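Local coordinates for lipoprotein (Actinomyces odontolyticus, PDB 3UP9) that probably captures L-methionine as a surface lipoprotein of the NlpA family, holding selenomethionine between two lobes in this crystal form, at residues V40-T43 with Q47-T50; G110-T115 with P159-S164; A116-A121 with V140-V145; A121-A126 with V131-G136; D152-E157 with D166-A171. One frame throughout, in Å; residues are numbered along the deposited sequence.

Contact 1 (V40-T43 with Q47-T50); sequences VEYT and QPNT
Tyr42 lays its ring across the start of helix 46-53, with the Pro48 ring beside its base and the Gln47 side chain crossing its flank. The tyrosine CG lies opposite its own carbonyl carbon (chi1 -84°), and the ring is swung toward the helix. Pro48 takes up one face of it: the proline CA stands 4.2 Å above the plane of the Tyr42 ring, over its centre, while at the root of the side chain Tyr42 CB meets Pro48 CG at 3.7 Å. The two side chains run past each other in opposite directions, so the contact spreads from the tyrosine CB onto the ring. Gln47 arrives differently. Its CB comes obliquely to Tyr42 CD1 at 3.6 Å, and its CG still lies near Tyr42 CE1, at 4.1 Å. Beyond that the chain bends at chi2 (97°) and carries the amide away from the strand side. The touching is therefore done by the two methylenes, crossing the tyrosine at about a right angle.

This is the turn between strand 35-41 and the helix after it. Gln47 N is hydrogen-bonded to Asp44 OD1 at the helix start, and Pro48, in the first turn, needs no backbone N-H there. Pro48 also touches Tyr62 of the ligand pocket, and its side chain lies about 8 Å from the bound selenomethionine. The chemistry across the contact is apolar, aliphatic carbon on an aromatic ring, which implies that shape fit sets how strand end and helix start sit together, with the glutamine amide left to point elsewhere.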
# COMPACT_ATOMS: atom_id res chain seq x y z
N VAL A 40 4.66 7.28 -14.03
CA VAL A 40 3.47 6.63 -14.61
C VAL A 40 2.59 6.17 -13.45
O VAL A 40 3.03 5.44 -12.54
CB VAL A 40 3.84 5.47 -15.56
CG1 VAL A 40 2.55 4.86 -16.13
CG2 VAL A 40 4.77 6.01 -16.65
N GLU A 41 1.34 6.64 -13.45
CA GLU A 41 0.42 6.37 -12.35
C GLU A 41 -0.36 5.08 -12.63
O GLU A 41 -0.65 4.75 -13.80
CB GLU A 41 -0.49 7.58 -12.13
CG GLU A 41 0.30 8.73 -11.55
CD GLU A 41 -0.53 9.91 -11.13
OE1 GLU A 41 -1.79 9.84 -11.05
OE2 GLU A 41 0.13 10.94 -10.87
N TYR A 42 -0.55 4.27 -11.60
CA TYR A 42 -1.22 2.96 -11.75
C TYR A 42 -2.25 2.98 -10.64
O TYR A 42 -2.00 3.58 -9.58
CB TYR A 42 -0.23 1.81 -11.56
CG TYR A 42 0.56 1.42 -12.78
CD1 TYR A 42 0.08 0.45 -13.66
CD2 TYR A 42 1.81 2.01 -13.07
CE1 TYR A 42 0.80 0.10 -14.80
CE2 TYR A 42 2.54 1.65 -14.20
CZ TYR A 42 2.03 0.71 -15.06
OH TYR A 42 2.72 0.38 -16.19
N THR A 43 -3.41 2.34 -10.85
CA THR A 43 -4.47 2.36 -9.81
C THR A 43 -4.74 0.97 -9.16
O THR A 43 -5.53 0.90 -8.22
CB THR A 43 -5.77 3.05 -10.26
OG1 THR A 43 -6.11 2.58 -11.50
CG2 THR A 43 -5.65 4.63 -10.37
N GLN A 47 -0.60 -4.62 -11.92
CA GLN A 47 -0.08 -4.04 -13.12
C GLN A 47 1.32 -3.44 -13.06
O GLN A 47 2.07 -3.64 -13.98
CB GLN A 47 -1.08 -2.97 -13.56
CG GLN A 47 -1.63 -3.15 -14.92
CD GLN A 47 -2.95 -3.83 -14.94
OE1 GLN A 47 -3.00 -5.03 -15.19
NE2 GLN A 47 -4.03 -3.06 -14.79
N PRO A 48 1.67 -2.70 -12.00
CA PRO A 48 3.07 -2.18 -11.89
C PRO A 48 4.18 -3.24 -11.82
O PRO A 48 5.27 -3.04 -12.32
CB PRO A 48 3.07 -1.40 -10.56
CG PRO A 48 1.65 -1.12 -10.27
CD PRO A 48 0.86 -2.26 -10.85
N ASN A 49 3.88 -4.37 -11.19
CA ASN A 49 4.87 -5.43 -11.07
C ASN A 49 5.01 -6.14 -12.45
O ASN A 49 6.13 -6.38 -12.89
CB ASN A 49 4.56 -6.39 -9.91
CG ASN A 49 5.23 -5.98 -8.58
OD1 ASN A 49 6.02 -5.03 -8.53
ND2 ASN A 49 4.89 -6.71 -7.47
N THR A 50 3.89 -6.35 -13.16
CA THR A 50 3.91 -6.88 -14.51
C THR A 50 4.72 -5.94 -15.45
O THR A 50 5.58 -6.36 -16.20
CB THR A 50 2.45 -7.11 -15.03
OG1 THR A 50 1.84 -8.16 -14.27
CG2 THR A 50 2.40 -7.49 -16.50

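Contact 2 (G110-T115 with P159-S164); sequences GIISDT and PQLVRS
Leu161 faces Ile112 from the short, weakly bonded helix 161-164, and its two methyls divide the work. CD1 reaches the isoleucine side chain, 4.1 Å from Ile112 CD1 and equally near CB and CG1, so a single methyl touches all three carbons where the leucine crosses the isoleucine at about a right angle. CD2 instead lies over the strand backbone, 3.9 Å from Ile112 N and 4.4 Å from Gly110 C. The leucine bond from CA to CB points at the strand. On Ile112 the CG1 branch stands opposite the backbone N (chi1 -154°), which leaves it on the leucine side; the other branch, CG2, packs against Asn117 of the next helix.

Gly110 is the third participant. With no side chain in the way, the helix can bring Ser164 close, its OG 4.5 Å from Gly110 CA. That hydroxyl is turned back into its own helix and donates to Leu161 O at 2.6 Å, with a C=O...O angle of 130°.

The helix belongs to a beta-alpha-beta crossover: it links strand 151-156 to strand 170-173, parallel strands flanking strand 107-112, and it lies over the strand between them. Leu161 also touches Val156 and Ile173, so it reaches side chains of both neighbouring strands. Ile112 also touches Tyr45 and Asn174 of the ligand pocket. All the residues that meet here are buried and the touching atoms are mostly hydrocarbon, which implies that the short helix is held to the sheet here by apolar packing, while the one polar side chain facing the strand is satisfied within its own helix.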
# COMPACT_ATOMS: atom_id res chain seq x y z
N GLY A 110 -16.36 -5.87 3.26
CA GLY A 110 -15.51 -5.90 2.08
C GLY A 110 -14.05 -6.09 2.42
O GLY A 110 -13.52 -5.46 3.34
N ILE A 111 -13.39 -6.96 1.68
CA ILE A 111 -11.99 -7.32 1.93
C ILE A 111 -11.31 -7.51 0.57
O ILE A 111 -11.87 -8.07 -0.35
CB ILE A 111 -11.92 -8.61 2.81
CG1 ILE A 111 -10.51 -8.86 3.37
CG2 ILE A 111 -12.48 -9.84 2.06
CD1 ILE A 111 -10.51 -9.73 4.63
N ILE A 112 -10.10 -6.99 0.44
CA ILE A 112 -9.32 -7.11 -0.79
C ILE A 112 -9.05 -8.60 -1.15
O ILE A 112 -9.06 -9.52 -0.29
CB ILE A 112 -7.97 -6.32 -0.63
CG1 ILE A 112 -7.44 -5.86 -2.00
CG2 ILE A 112 -6.95 -7.16 0.16
CD1 ILE A 112 -6.34 -4.82 -1.98
N SER A 113 -8.76 -8.84 -2.42
CA SER A 113 -8.67 -10.22 -2.93
C SER A 113 -7.26 -10.77 -3.10
O SER A 113 -7.11 -11.95 -3.22
CB SER A 113 -9.47 -10.36 -4.25
OG SER A 113 -8.95 -9.44 -5.18
N ASP A 114 -6.23 -9.93 -3.06
CA ASP A 114 -4.84 -10.42 -3.14
C ASP A 114 -4.40 -11.04 -1.79
O ASP A 114 -4.82 -10.56 -0.73
CB ASP A 114 -3.91 -9.33 -3.66
CG ASP A 114 -3.47 -8.32 -2.58
OD1 ASP A 114 -2.53 -8.62 -1.76
OD2 ASP A 114 -4.00 -7.18 -2.60
N THR A 115 -3.58 -12.10 -1.85
CA THR A 115 -3.12 -12.85 -0.68
C THR A 115 -2.53 -11.99 0.46
O THR A 115 -3.04 -12.02 1.57
CB THR A 115 -2.08 -13.90 -1.11
OG1 THR A 115 -2.66 -14.70 -2.16
CG2 THR A 115 -1.57 -14.74 0.06
N PRO A 159 -9.32 -1.62 -6.29
CA PRO A 159 -9.85 -0.29 -6.64
C PRO A 159 -11.36 -0.16 -6.44
O PRO A 159 -11.89 0.93 -6.59
CB PRO A 159 -9.48 -0.13 -8.13
CG PRO A 159 -8.43 -1.12 -8.38
CD PRO A 159 -8.61 -2.25 -7.42
N GLN A 160 -12.04 -1.27 -6.13
CA GLN A 160 -13.49 -1.30 -5.89
C GLN A 160 -13.82 -1.20 -4.38
O GLN A 160 -14.99 -1.14 -3.97
CB GLN A 160 -14.07 -2.62 -6.48
CG GLN A 160 -14.03 -2.68 -8.00
CD GLN A 160 -14.64 -1.43 -8.62
OE1 GLN A 160 -15.82 -1.12 -8.41
NE2 GLN A 160 -13.83 -0.68 -9.36
N LEU A 161 -12.77 -1.18 -3.54
CA LEU A 161 -12.94 -1.13 -2.07
C LEU A 161 -13.77 0.08 -1.56
O LEU A 161 -14.73 -0.12 -0.81
CB LEU A 161 -11.58 -1.21 -1.35
CG LEU A 161 -11.03 -2.63 -1.25
CD1 LEU A 161 -9.56 -2.54 -0.92
CD2 LEU A 161 -11.77 -3.49 -0.26
N VAL A 162 -13.36 1.30 -1.91
CA VAL A 162 -14.09 2.52 -1.52
C VAL A 162 -15.51 2.48 -2.03
O VAL A 162 -16.42 2.68 -1.26
CB VAL A 162 -13.42 3.81 -1.99
CG1 VAL A 162 -14.30 5.06 -1.70
CG2 VAL A 162 -12.09 3.94 -1.33
N ARG A 163 -15.72 2.21 -3.31
CA ARG A 163 -17.10 1.97 -3.87
C ARG A 163 -17.91 0.89 -3.07
O ARG A 163 -19.12 1.04 -2.94
CB ARG A 163 -17.02 1.60 -5.38
CG ARG A 163 -18.34 1.32 -6.11
CD ARG A 163 -19.30 2.50 -5.99
NE ARG A 163 -20.48 2.50 -6.90
CZ ARG A 163 -21.73 2.09 -6.62
NH1 ARG A 163 -22.06 1.56 -5.45
NH2 ARG A 163 -22.69 2.20 -7.55
N SER A 164 -17.26 -0.13 -2.50
CA SER A 164 -17.97 -1.21 -1.81
C SER A 164 -18.60 -0.73 -0.52
O SER A 164 -19.50 -1.36 -0.01
CB SER A 164 -17.10 -2.44 -1.56
OG SER A 164 -16.18 -2.22 -0.50

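Contact 3 (A116-A121 with V140-V145). With MSE (selenomethionine), chain B.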
# COMPACT_ATOMS: atom_id res chain seq x y z
N ALA A 116 -1.47 -11.23 0.16
CA ALA A 116 -0.73 -10.45 1.16
C ALA A 116 -1.59 -9.44 1.92
O ALA A 116 -1.44 -9.29 3.16
CB ALA A 116 0.41 -9.73 0.50
N ASN A 117 -2.44 -8.71 1.18
CA ASN A 117 -3.28 -7.66 1.74
C ASN A 117 -4.56 -8.17 2.42
O ASN A 117 -5.00 -7.56 3.42
CB ASN A 117 -3.61 -6.57 0.69
CG ASN A 117 -2.40 -5.74 0.34
OD1 ASN A 117 -1.75 -5.14 1.20
ND2 ASN A 117 -2.05 -5.77 -0.93
N GLN A 118 -5.13 -9.27 1.92
CA GLN A 118 -6.23 -9.95 2.60
C GLN A 118 -5.72 -10.51 3.93
O GLN A 118 -6.36 -10.40 5.00
CB GLN A 118 -6.81 -11.08 1.73
CG GLN A 118 -7.97 -11.75 2.40
CD GLN A 118 -8.73 -12.70 1.53
OE1 GLN A 118 -8.92 -13.88 1.91
NE2 GLN A 118 -9.24 -12.19 0.39
N SER A 119 -4.56 -11.11 3.87
CA SER A 119 -3.94 -11.61 5.08
C SER A 119 -3.73 -10.47 6.12
O SER A 119 -4.10 -10.61 7.30
CB SER A 119 -2.65 -12.34 4.77
OG SER A 119 -2.11 -12.72 6.00
N ARG A 120 -3.22 -9.33 5.66
CA ARG A 120 -2.99 -8.21 6.56
C ARG A 120 -4.31 -7.62 7.19
O ARG A 120 -4.33 -7.28 8.37
CB ARG A 120 -2.18 -7.17 5.82
CG ARG A 120 -2.02 -5.84 6.52
CD ARG A 120 -1.26 -4.91 5.59
NE ARG A 120 -0.96 -3.59 6.14
CZ ARG A 120 -0.60 -2.57 5.37
NH1 ARG A 120 -0.43 -2.74 4.07
NH2 ARG A 120 -0.31 -1.41 5.89
N ALA A 121 -5.37 -7.54 6.38
CA ALA A 121 -6.71 -7.09 6.78
C ALA A 121 -7.33 -8.06 7.81
O ALA A 121 -7.93 -7.63 8.81
CB ALA A 121 -7.62 -6.96 5.54
N VAL A 140 -3.08 -17.52 5.64
CA VAL A 140 -4.22 -16.75 6.22
C VAL A 140 -5.14 -16.05 5.19
O VAL A 140 -4.76 -15.05 4.54
CB VAL A 140 -3.74 -15.68 7.25
CG1 VAL A 140 -4.91 -14.94 7.90
CG2 VAL A 140 -2.83 -16.31 8.31
N ASN A 141 -6.36 -16.58 5.06
CA ASN A 141 -7.34 -16.09 4.10
C ASN A 141 -8.81 -16.26 4.58
O ASN A 141 -9.06 -16.90 5.60
CB ASN A 141 -7.08 -16.75 2.72
CG ASN A 141 -7.38 -18.25 2.69
OD1 ASN A 141 -8.45 -18.72 3.11
ND2 ASN A 141 -6.43 -19.01 2.15
N ILE A 142 -9.78 -15.68 3.87
CA ILE A 142 -11.17 -15.75 4.32
C ILE A 142 -11.72 -17.16 4.57
O ILE A 142 -12.60 -17.31 5.44
CB ILE A 142 -12.17 -14.93 3.45
CG1 ILE A 142 -12.27 -15.41 1.98
CG2 ILE A 142 -11.85 -13.45 3.58
CD1 ILE A 142 -13.31 -14.66 1.13
N ASN A 143 -11.18 -18.18 3.86
CA ASN A 143 -11.55 -19.61 4.11
C ASN A 143 -10.79 -20.32 5.23
O ASN A 143 -11.20 -21.41 5.59
CB ASN A 143 -11.40 -20.48 2.84
CG ASN A 143 -12.04 -19.86 1.62
OD1 ASN A 143 -13.21 -19.44 1.63
ND2 ASN A 143 -11.26 -19.76 0.56
N THR A 144 -9.70 -19.76 5.76
CA THR A 144 -8.94 -20.46 6.83
C THR A 144 -9.04 -19.82 8.23
O THR A 144 -8.60 -20.42 9.19
CB THR A 144 -7.44 -20.72 6.45
OG1 THR A 144 -6.67 -19.52 6.60
CG2 THR A 144 -7.31 -21.25 5.01
N VAL A 145 -9.62 -18.62 8.34
CA VAL A 145 -9.83 -17.96 9.65
C VAL A 145 -11.19 -18.43 10.22
O VAL A 145 -11.99 -19.02 9.48
CB VAL A 145 -9.71 -16.44 9.55
CG1 VAL A 145 -8.32 -16.11 9.04
CG2 VAL A 145 -10.79 -15.84 8.66
N MSE B . 0.24 1.44 -0.53
CA MSE B . -0.21 0.15 0.02
C MSE B . 0.04 0.01 1.50
O MSE B . 1.07 0.54 2.01
OXT MSE B . -0.78 -0.65 2.15
CB MSE B . 0.47 -0.99 -0.69
CG MSE B . -0.03 -2.41 -0.28
SE MSE B . 0.93 -3.76 -1.23
CE MSE B . 0.65 -3.27 -3.15
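Helix 115-127 forms one wall of the ligand pocket in the cleft of this two-lobed, periplasmic-binding-protein-like fold, and its outer side meets the loop 140-145. Toward the ligand, Arg120 NH1 donates to the carboxylate oxygen OXT of selenomethionine at 2.9 Å. The oxygen sits at the edge of the guanidinium, near its plane. The arginine is extended from CG to NE, which carries the charge from the helix across to the ligand, and its NE is paired with Glu193, so one guanidinium is shared between a protein acid and the ligand carboxylate. Asn117 OD1 lies 3.5 Å from the ligand CG and accepts from Asn174 ND2, a pairing that would fix the amide's rotation beside the ligand side chain.

Facing the loop, Gln118 is stretched out, its CG opposite the backbone N (chi1 -178°) and the chain straight beyond. Its OE1 takes the Ile142 backbone N-H at 2.8 Å along a nearly straight bond of 160°, the donor tilted from the carbonyl plane by 23°. The same oxygen is wrapped by carbon: Ile142 CG2 lies 3.4 Å from Gln118 OE1, the isoleucine crossing the glutamine at about a right angle. With NE2 bonded to Ile112 O and Glu155 OE2, both ends of the amide are engaged and the group is held in one orientation.

The next residue, Ser119, lies beside Val140. Its OG, pointing opposite the backbone N, comes 3.6 Å from Val140 CB, while Ser119 CB approaches Val140 O at 3.4 Å.

Contact 4 (A121-A126 with V131-G136); sequences ALELLA and VSIPEG
Ile133 sends its side chain at helix 115-127 and reaches it with one methyl. Its bond from CA to CB points to the helix, and at CB the chain forks. CG2, opposite the backbone N, turns to the loop, where it meets Val140. CG1, opposite the carbonyl carbon (chi1 -57°), heads for the helix and on the way runs by Val145. The end, CD1, then settles among three helix residues. It lies 3.5 Å from Ala126 CB and 3.9 Å from Leu122 O, while Glu123 OE1 comes up to it at 3.2 Å. The Glu123 chain is bent at chi2 and crosses the isoleucine at about a right angle, so a carboxylate oxygen, not its aliphatic stem, closes over the methyl.

Val131 works nearer the helix end. Its CG2 sits 3.6 Å from Leu122 O, a carbonyl already taken by the Ala126 N-H, and rests also against Ala126 N and the Leu125 CB. The backbone shares in the contact: Ala126 CA makes a C-H...O approach to Val131 O at 3.5 Å, with 146° at the hydrogen. A water donates to both Ala126 O and Val131 O, the latter at 2.6 Å, and so bridges the helix end to the strand. On the other side Val131 touches Phe151 and Phe153 of strand 151-156.

Helix 115-127 is followed, after a short link, by strand 131-132, which pairs antiparallel with strand 146-147 as a two-stranded side element of this periplasmic-binding-protein-like lobe, outside its five-stranded sheet.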
# COMPACT_ATOMS: atom_id res chain seq x y z
N ALA A 121 -5.37 -7.54 6.38
CA ALA A 121 -6.71 -7.09 6.78
C ALA A 121 -7.33 -8.06 7.81
O ALA A 121 -7.93 -7.63 8.81
CB ALA A 121 -7.62 -6.96 5.54
N LEU A 122 -7.19 -9.36 7.54
CA LEU A 122 -7.56 -10.43 8.48
C LEU A 122 -6.86 -10.29 9.83
O LEU A 122 -7.53 -10.38 10.86
CB LEU A 122 -7.42 -11.84 7.87
CG LEU A 122 -8.54 -12.11 6.80
CD1 LEU A 122 -8.26 -13.42 6.06
CD2 LEU A 122 -9.94 -12.06 7.40
N GLU A 123 -5.56 -10.00 9.86
CA GLU A 123 -4.84 -9.74 11.14
C GLU A 123 -5.46 -8.55 11.90
O GLU A 123 -5.59 -8.56 13.13
CB GLU A 123 -3.36 -9.39 10.91
CG GLU A 123 -2.56 -10.27 9.97
CD GLU A 123 -2.26 -11.64 10.52
OE1 GLU A 123 -2.70 -11.90 11.67
OE2 GLU A 123 -1.60 -12.44 9.80
N LEU A 124 -5.75 -7.48 11.16
CA LEU A 124 -6.26 -6.27 11.73
C LEU A 124 -7.57 -6.61 12.40
O LEU A 124 -7.78 -6.17 13.53
CB LEU A 124 -6.47 -5.16 10.67
CG LEU A 124 -7.05 -3.86 11.22
CD1 LEU A 124 -6.04 -3.32 12.24
CD2 LEU A 124 -7.30 -2.90 10.07
N LEU A 125 -8.42 -7.40 11.73
CA LEU A 125 -9.70 -7.80 12.31
C LEU A 125 -9.50 -8.73 13.53
O LEU A 125 -10.27 -8.62 14.48
CB LEU A 125 -10.67 -8.38 11.24
CG LEU A 125 -11.07 -7.42 10.05
CD1 LEU A 125 -11.84 -8.11 8.94
CD2 LEU A 125 -11.82 -6.20 10.55
N ALA A 126 -8.49 -9.62 13.52
CA ALA A 126 -8.11 -10.41 14.71
C ALA A 126 -7.81 -9.52 15.91
O ALA A 126 -8.15 -9.90 17.00
CB ALA A 126 -6.93 -11.32 14.44
N VAL A 131 -12.19 -12.14 14.10
CA VAL A 131 -11.81 -13.45 13.58
C VAL A 131 -10.68 -14.08 14.43
O VAL A 131 -9.89 -13.42 15.13
CB VAL A 131 -11.41 -13.40 12.08
CG1 VAL A 131 -12.50 -12.73 11.23
CG2 VAL A 131 -10.06 -12.69 11.88
N SER A 132 -10.59 -15.38 14.37
CA SER A 132 -9.52 -16.13 15.02
C SER A 132 -8.57 -16.68 13.94
O SER A 132 -9.06 -17.27 12.96
CB SER A 132 -10.16 -17.24 15.83
OG SER A 132 -9.30 -18.30 15.87
N ILE A 133 -7.26 -16.43 14.03
CA ILE A 133 -6.32 -17.02 13.04
C ILE A 133 -5.56 -18.22 13.63
O ILE A 133 -4.89 -18.07 14.64
CB ILE A 133 -5.30 -15.99 12.50
CG1 ILE A 133 -6.05 -14.79 11.88
CG2 ILE A 133 -4.39 -16.68 11.49
CD1 ILE A 133 -5.42 -13.45 12.13
N PRO A 134 -5.65 -19.41 13.01
CA PRO A 134 -4.91 -20.51 13.65
C PRO A 134 -3.37 -20.26 13.70
O PRO A 134 -2.84 -19.63 12.76
CB PRO A 134 -5.25 -21.70 12.76
CG PRO A 134 -5.43 -21.08 11.40
CD PRO A 134 -5.95 -19.69 11.59
N GLU A 135 -2.70 -20.67 14.80
CA GLU A 135 -1.21 -20.65 14.93
C GLU A 135 -0.65 -21.58 13.83
O GLU A 135 -1.21 -22.65 13.62
CB GLU A 135 -0.77 -21.12 16.34
N GLY A 136 0.40 -21.18 13.10
CA GLY A 136 1.03 -22.06 12.09
C GLY A 136 1.66 -21.33 10.92
O GLY A 136 0.96 -20.89 10.00
O HOH W 1 -9.16 -12.62 17.46

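Contact 5 (D152-E157 with D166-A171)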
# COMPACT_ATOMS: atom_id res chain seq x y z
N ASP A 152 -20.50 -12.04 6.87
CA ASP A 152 -19.84 -12.55 5.67
C ASP A 152 -18.80 -11.58 5.15
O ASP A 152 -19.03 -10.37 5.10
CB ASP A 152 -20.88 -12.80 4.57
CG ASP A 152 -21.91 -13.79 4.98
OD1 ASP A 152 -21.53 -14.84 5.53
OD2 ASP A 152 -23.12 -13.52 4.79
N PHE A 153 -17.65 -12.12 4.75
CA PHE A 153 -16.71 -11.34 3.98
C PHE A 153 -17.14 -11.27 2.53
O PHE A 153 -17.73 -12.20 1.99
CB PHE A 153 -15.32 -11.96 4.02
CG PHE A 153 -14.63 -11.85 5.34
CD1 PHE A 153 -14.09 -10.66 5.74
CD2 PHE A 153 -14.48 -12.97 6.16
CE1 PHE A 153 -13.44 -10.55 6.95
CE2 PHE A 153 -13.81 -12.88 7.36
CZ PHE A 153 -13.29 -11.66 7.76
N ARG A 154 -16.87 -10.15 1.89
CA ARG A 154 -17.06 -10.07 0.44
C ARG A 154 -15.80 -9.57 -0.20
O ARG A 154 -15.38 -8.43 0.03
CB ARG A 154 -18.22 -9.16 0.07
CG ARG A 154 -19.53 -9.59 0.65
CD ARG A 154 -20.06 -10.82 -0.02
NE ARG A 154 -21.48 -10.77 0.24
CZ ARG A 154 -22.35 -10.07 -0.50
NH1 ARG A 154 -21.99 -9.42 -1.62
NH2 ARG A 154 -23.62 -10.07 -0.10
N GLU A 155 -15.18 -10.44 -1.00
CA GLU A 155 -13.94 -10.11 -1.69
C GLU A 155 -14.24 -9.15 -2.77
O GLU A 155 -15.15 -9.33 -3.52
CB GLU A 155 -13.34 -11.33 -2.33
CG GLU A 155 -12.71 -12.30 -1.37
CD GLU A 155 -11.76 -13.23 -2.13
OE1 GLU A 155 -11.99 -13.43 -3.33
OE2 GLU A 155 -10.78 -13.73 -1.54
N VAL A 156 -13.44 -8.11 -2.84
CA VAL A 156 -13.61 -7.04 -3.76
C VAL A 156 -12.21 -6.79 -4.28
O VAL A 156 -11.21 -7.00 -3.57
CB VAL A 156 -14.23 -5.85 -3.00
CG1 VAL A 156 -13.87 -4.52 -3.60
CG2 VAL A 156 -15.74 -6.00 -2.95
N GLU A 157 -12.10 -6.38 -5.53
CA GLU A 157 -10.79 -6.03 -6.08
C GLU A 157 -10.41 -4.69 -5.48
O GLU A 157 -11.26 -3.91 -5.16
CB GLU A 157 -10.82 -5.96 -7.62
CG GLU A 157 -10.68 -7.33 -8.31
CD GLU A 157 -10.82 -7.24 -9.83
OE1 GLU A 157 -11.41 -6.26 -10.32
OE2 GLU A 157 -10.34 -8.15 -10.55
N ASP A 166 -20.64 1.67 -0.30
CA ASP A 166 -22.08 1.86 -0.62
C ASP A 166 -22.92 0.57 -0.39
O ASP A 166 -24.09 0.64 -0.11
CB ASP A 166 -22.29 2.32 -2.08
CG ASP A 166 -21.50 3.57 -2.43
OD1 ASP A 166 -21.07 4.30 -1.51
OD2 ASP A 166 -21.32 3.83 -3.64
N ASP A 167 -22.30 -0.60 -0.49
CA ASP A 167 -23.00 -1.88 -0.43
C ASP A 167 -22.90 -2.62 0.88
O ASP A 167 -23.83 -3.30 1.29
CB ASP A 167 -22.41 -2.77 -1.53
CG ASP A 167 -22.43 -2.09 -2.87
OD1 ASP A 167 -23.54 -1.63 -3.25
OD2 ASP A 167 -21.36 -2.01 -3.51
N PHE A 168 -21.73 -2.53 1.51
CA PHE A 168 -21.40 -3.33 2.67
C PHE A 168 -21.34 -2.45 3.97
O PHE A 168 -21.11 -1.24 3.95
CB PHE A 168 -20.04 -4.05 2.43
CG PHE A 168 -19.96 -4.88 1.15
CD1 PHE A 168 -21.03 -5.66 0.72
CD2 PHE A 168 -18.79 -4.92 0.41
CE1 PHE A 168 -20.94 -6.43 -0.45
CE2 PHE A 168 -18.68 -5.69 -0.75
CZ PHE A 168 -19.75 -6.44 -1.19
N ASP A 169 -21.48 -3.11 5.11
CA ASP A 169 -21.43 -2.44 6.41
C ASP A 169 -20.04 -1.80 6.70
O ASP A 169 -19.96 -0.71 7.26
CB ASP A 169 -21.83 -3.46 7.50
CG ASP A 169 -23.32 -3.86 7.43
OD1 ASP A 169 -24.18 -3.01 7.78
OD2 ASP A 169 -23.63 -5.03 7.08
N TYR A 170 -18.98 -2.47 6.27
CA TYR A 170 -17.60 -2.03 6.48
C TYR A 170 -16.79 -2.48 5.31
O TYR A 170 -17.20 -3.39 4.60
CB TYR A 170 -16.95 -2.65 7.75
CG TYR A 170 -17.76 -2.44 9.00
CD1 TYR A 170 -18.82 -3.28 9.30
CD2 TYR A 170 -17.53 -1.39 9.82
CE1 TYR A 170 -19.62 -3.06 10.39
CE2 TYR A 170 -18.31 -1.18 10.93
CZ TYR A 170 -19.37 -2.00 11.22
OH TYR A 170 -20.15 -1.81 12.37
N ALA A 171 -15.61 -1.88 5.13
CA ALA A 171 -14.61 -2.47 4.20
C ALA A 171 -13.22 -2.22 4.76
O ALA A 171 -13.02 -1.17 5.38
CB ALA A 171 -14.76 -1.88 2.80
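Phe168 meets Arg154 with the ring lying crosswise under the arginine chain. Arg154 CG stands over one face, 4.0 Å from the ring centroid and 29° off the ring normal, a CH-pi contact, and its CB is closer still to the ring's far end, 3.4 Å from Phe168 CZ. The arginine bends at chi2 (-71°), which carries the guanidinium out past the rim of the ring, beside CE1. There Arg154 NH1 comes 3.4 Å from Phe168 CE1, and that ring carbon lies over one face of the guanidinium. The two planes are 74° apart, so the charged group stands steeply to the ring and does not stack flat on it. The methylenes take the face, while the guanidinium touches beside the rim through NH1.

These residues lie on or beside parallel strands of the five-stranded sheet of this lobe: Arg154 belongs to the edge strand 151-156, Val156 follows two residues on, and Phe168 precedes strand 170-173. Strand 107-112 runs between the two, and both side chains reach across it on the sheet side that carries helix 161-164; Phe168 touches Thr108 of that middle strand as well.

Val156 approaches from another direction. Its CG2, opposite its own carbonyl carbon, lies at the edge of the Phe168 ring and in its plane, 3.7 Å from CE2, and the two side chains slide past each other in opposite senses. The opposite face of the ring from Arg154 is occupied by its own neighbour: Asp167 CB sits 3.9 Å above the plane of Phe168, offset toward the rim.

Contact 1 comes first along the chain and stands in the lobe built on the seven-stranded sheet; contacts 2 to 5 belong to the lobe with the five-stranded sheet. Contact 1 lies about 17 Å from contact 2, centre to centre, and about 29 Å from contact 4. Contacts 3 and 4, about 7 Å apart, share helix 115-127 and both nest within the loop that contact 2 closes. Contacts 2 and 5, also about 7 Å apart, interleave along the chain through strands 107-112, 151-156 and 170-173. The helix and the crossover thus flank one sheet, and pocket residues come from both lobes, consistent with ligand capture in the cleft.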